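Local coordinates for thiol peroxidase (Aquifex aeolicus, PDB 2YZH), which probably reduces hydrogen peroxide and organic hydroperoxides to water and alcohols at the expense of thioredoxin, protecting the cell against oxidative stress, at residues D[35-40]-D[89-94]. Residues are numbered along the deposited sequence; the frame is centred on the assembly and turned at random.
Sequences KDLQEK and LPFAQK
The pyrrolidine ring of Pro90 is packed against by one methyl group of Leu37, which approaches the phenyl ring of Phe91 only loosely. CD2 of Leu37 lies 3.7 Å from CB of Pro90, the two side chains crossing at about a right angle, and comes obliquely to the Phe91 ring, 4.4 Å from CE1. Phe111 and Val33 also touch Pro90, while Leu128 of the second subunit packs on Leu37. One turn further along the helix, CB of Lys35 rests against CB of Lys94 at 3.9 Å. With chi1 at -171°, CG of Lys94 points away from the backbone N, which sends the chain past the carbonyl of Lys35, CD lying 3.9 Å from Lys35 O; the chain runs straight as far as CE and bends only at the last torsion. The turn that presents Leu37 is an Asx turn: Gln38 N donates to Asp36 OD1 over 3.1 Å, meeting it from above the carboxylate plane, and Thr34 OG1 bonds to the same oxygen. The contact thus joins the turn between strands 30-34 and 39-42 to the N-terminal end of helix 90-100 in the thioredoxin fold. Its cohesion is apolar, supplied by Leu37 against Pro90 and by the lysine methylenes, whereas the ammonium groups, Lys35 NZ 4.4 Å from Lys94 NZ, probably repel each other and may lower one another's pKa.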
ATOM      1  N   LYS D  35      -1.536  21.225  -1.655  1.00 20.69           N
ATOM      2  CA  LYS D  35      -2.501  21.689  -0.659  1.00 22.75           C
ATOM      3  C   LYS D  35      -3.911  21.971  -1.169  1.00 23.20           C
ATOM      4  O   LYS D  35      -4.851  22.047  -0.381  1.00 23.79           O
ATOM      5  CB  LYS D  35      -1.951  22.919   0.074  1.00 24.43           C
ATOM      6  CG  LYS D  35      -1.637  24.102  -0.816  1.00 27.31           C
ATOM      7  CD  LYS D  35      -0.958  25.209  -0.020  1.00 29.54           C
ATOM      8  CE  LYS D  35      -0.655  26.409  -0.899  1.00 30.82           C
ATOM      9  NZ  LYS D  35      -1.897  26.985  -1.474  1.00 32.64           N
ATOM     10  N   ASP D  36      -4.065  22.126  -2.477  1.00 22.89           N
ATOM     11  CA  ASP D  36      -5.383  22.374  -3.052  1.00 22.64           C
ATOM     12  C   ASP D  36      -5.996  21.055  -3.529  1.00 21.86           C
ATOM     13  O   ASP D  36      -7.010  21.041  -4.229  1.00 18.77           O
ATOM     14  CB  ASP D  36      -5.271  23.362  -4.219  1.00 26.46           C
ATOM     15  CG  ASP D  36      -4.274  22.917  -5.272  1.00 29.21           C
ATOM     16  OD1 ASP D  36      -3.631  21.865  -5.078  1.00 29.66           O
ATOM     17  OD2 ASP D  36      -4.129  23.620  -6.296  1.00 32.05           O
ATOM     18  N   LEU D  37      -5.360  19.954  -3.139  1.00 19.45           N
ATOM     19  CA  LEU D  37      -5.786  18.600  -3.487  1.00 19.13           C
ATOM     20  C   LEU D  37      -5.593  18.234  -4.957  1.00 19.62           C
ATOM     21  O   LEU D  37      -6.163  17.258  -5.437  1.00 18.03           O
ATOM     22  CB  LEU D  37      -7.246  18.355  -3.082  1.00 19.42           C
ATOM     23  CG  LEU D  37      -7.568  18.414  -1.581  1.00 19.16           C
ATOM     24  CD1 LEU D  37      -9.011  17.989  -1.350  1.00 18.70           C
ATOM     25  CD2 LEU D  37      -6.630  17.504  -0.804  1.00 22.62           C
ATOM     26  N   GLN D  38      -4.802  19.024  -5.672  1.00 17.59           N
ATOM     27  CA  GLN D  38      -4.520  18.725  -7.070  1.00 19.32           C
ATOM     28  C   GLN D  38      -3.284  17.834  -7.075  1.00 17.56           C
ATOM     29  O   GLN D  38      -2.512  17.843  -6.115  1.00 16.22           O
ATOM     30  CB  GLN D  38      -4.240  20.008  -7.851  1.00 22.08           C
ATOM     31  CG  GLN D  38      -5.466  20.884  -8.049  1.00 27.36           C
ATOM     32  CD  GLN D  38      -6.524  20.209  -8.897  1.00 31.03           C
ATOM     33  OE1 GLN D  38      -6.256  19.781 -10.021  1.00 35.33           O
ATOM     34  NE2 GLN D  38      -7.739  20.111  -8.366  1.00 33.11           N
ATOM     35  N   GLU D  39      -3.097  17.054  -8.134  1.00 16.16           N
ATOM     36  CA  GLU D  39      -1.928  16.189  -8.199  1.00 16.47           C
ATOM     37  C   GLU D  39      -0.834  16.809  -9.051  1.00 17.07           C
ATOM     38  O   GLU D  39      -1.098  17.422 -10.088  1.00 16.46           O
ATOM     39  CB  GLU D  39      -2.300  14.808  -8.746  1.00 17.97           C
ATOM     40  CG  GLU D  39      -3.326  14.080  -7.894  1.00 19.40           C
ATOM     41  CD  GLU D  39      -3.486  12.623  -8.277  1.00 20.73           C
ATOM     42  OE1 GLU D  39      -3.289  12.291  -9.468  1.00 19.50           O
ATOM     43  OE2 GLU D  39      -3.820  11.811  -7.388  1.00 19.43           O
ATOM     44  N   LYS D  40       0.401  16.659  -8.591  1.00 14.88           N
ATOM     45  CA  LYS D  40       1.556  17.191  -9.292  1.00 16.21           C
ATOM     46  C   LYS D  40       2.530  16.044  -9.481  1.00 15.70           C
ATOM     47  O   LYS D  40       2.598  15.143  -8.645  1.00 15.69           O
ATOM     48  CB  LYS D  40       2.222  18.289  -8.456  1.00 18.25           C
ATOM     49  CG  LYS D  40       3.551  18.780  -9.012  1.00 20.06           C
ATOM     50  CD  LYS D  40       4.203  19.810  -8.096  1.00 23.81           C
ATOM     51  CE  LYS D  40       5.541  20.271  -8.663  1.00 23.82           C
ATOM     52  NZ  LYS D  40       6.254  21.190  -7.740  1.00 24.40           N
ATOM     53  N   LEU D  89      -0.823  14.672   5.448  1.00 16.05           N
ATOM     54  CA  LEU D  89      -1.972  14.800   4.554  1.00 15.92           C
ATOM     55  C   LEU D  89      -1.950  16.242   4.074  1.00 15.93           C
ATOM     56  O   LEU D  89      -1.392  17.115   4.743  1.00 16.82           O
ATOM     57  CB  LEU D  89      -3.298  14.552   5.280  1.00 15.89           C
ATOM     58  CG  LEU D  89      -3.686  13.134   5.683  1.00 17.26           C
ATOM     59  CD1 LEU D  89      -5.123  13.156   6.186  1.00 17.68           C
ATOM     60  CD2 LEU D  89      -3.562  12.183   4.482  1.00 17.48           C
ATOM     61  N   PRO D  90      -2.551  16.512   2.908  1.00 15.24           N
ATOM     62  CA  PRO D  90      -2.593  17.868   2.355  1.00 16.04           C
ATOM     63  C   PRO D  90      -3.188  18.886   3.340  1.00 17.05           C
ATOM     64  O   PRO D  90      -2.794  20.048   3.354  1.00 17.31           O
ATOM     65  CB  PRO D  90      -3.461  17.702   1.106  1.00 16.15           C
ATOM     66  CG  PRO D  90      -3.138  16.300   0.665  1.00 16.14           C
ATOM     67  CD  PRO D  90      -3.160  15.542   1.976  1.00 15.15           C
ATOM     68  N   PHE D  91      -4.127  18.440   4.167  1.00 17.78           N
ATOM     69  CA  PHE D  91      -4.775  19.337   5.123  1.00 19.35           C
ATOM     70  C   PHE D  91      -3.802  19.931   6.133  1.00 19.06           C
ATOM     71  O   PHE D  91      -3.951  21.080   6.537  1.00 19.57           O
ATOM     72  CB  PHE D  91      -5.902  18.599   5.837  1.00 18.38           C
ATOM     73  CG  PHE D  91      -6.843  17.912   4.898  1.00 22.30           C
ATOM     74  CD1 PHE D  91      -7.654  18.652   4.042  1.00 23.40           C
ATOM     75  CD2 PHE D  91      -6.882  16.524   4.827  1.00 21.92           C
ATOM     76  CE1 PHE D  91      -8.488  18.017   3.125  1.00 24.04           C
ATOM     77  CE2 PHE D  91      -7.711  15.881   3.915  1.00 23.83           C
ATOM     78  CZ  PHE D  91      -8.515  16.630   3.062  1.00 24.76           C
ATOM     79  N   ALA D  92      -2.805  19.151   6.532  1.00 19.43           N
ATOM     80  CA  ALA D  92      -1.806  19.629   7.482  1.00 18.59           C
ATOM     81  C   ALA D  92      -0.806  20.522   6.758  1.00 18.67           C
ATOM     82  O   ALA D  92      -0.336  21.515   7.309  1.00 17.24           O
ATOM     83  CB  ALA D  92      -1.089  18.453   8.128  1.00 20.03           C
ATOM     84  N   GLN D  93      -0.482  20.167   5.515  1.00 18.53           N
ATOM     85  CA  GLN D  93       0.461  20.957   4.735  1.00 19.44           C
ATOM     86  C   GLN D  93      -0.119  22.331   4.432  1.00 19.67           C
ATOM     87  O   GLN D  93       0.607  23.326   4.395  1.00 20.94           O
ATOM     88  CB  GLN D  93       0.816  20.250   3.422  1.00 18.93           C
ATOM     89  CG  GLN D  93       1.468  18.880   3.594  1.00 19.11           C
ATOM     90  CD  GLN D  93       2.306  18.486   2.390  1.00 20.89           C
ATOM     91  OE1 GLN D  93       1.937  18.766   1.248  1.00 19.05           O
ATOM     92  NE2 GLN D  93       3.436  17.827   2.640  1.00 17.20           N
ATOM     93  N   LYS D  94      -1.428  22.387   4.220  1.00 20.85           N
ATOM     94  CA  LYS D  94      -2.073  23.662   3.924  1.00 24.36           C
ATOM     95  C   LYS D  94      -1.974  24.583   5.140  1.00 24.06           C
ATOM     96  O   LYS D  94      -1.621  25.754   5.016  1.00 24.88           O
ATOM     97  CB  LYS D  94      -3.542  23.445   3.555  1.00 25.57           C
ATOM     98  CG  LYS D  94      -4.229  24.691   3.013  1.00 29.77           C
ATOM     99  CD  LYS D  94      -5.679  24.408   2.644  1.00 32.80           C
ATOM    100  CE  LYS D  94      -6.309  25.596   1.935  1.00 36.56           C
ATOM    101  NZ  LYS D  94      -5.593  25.918   0.664  1.00 39.06           N
TER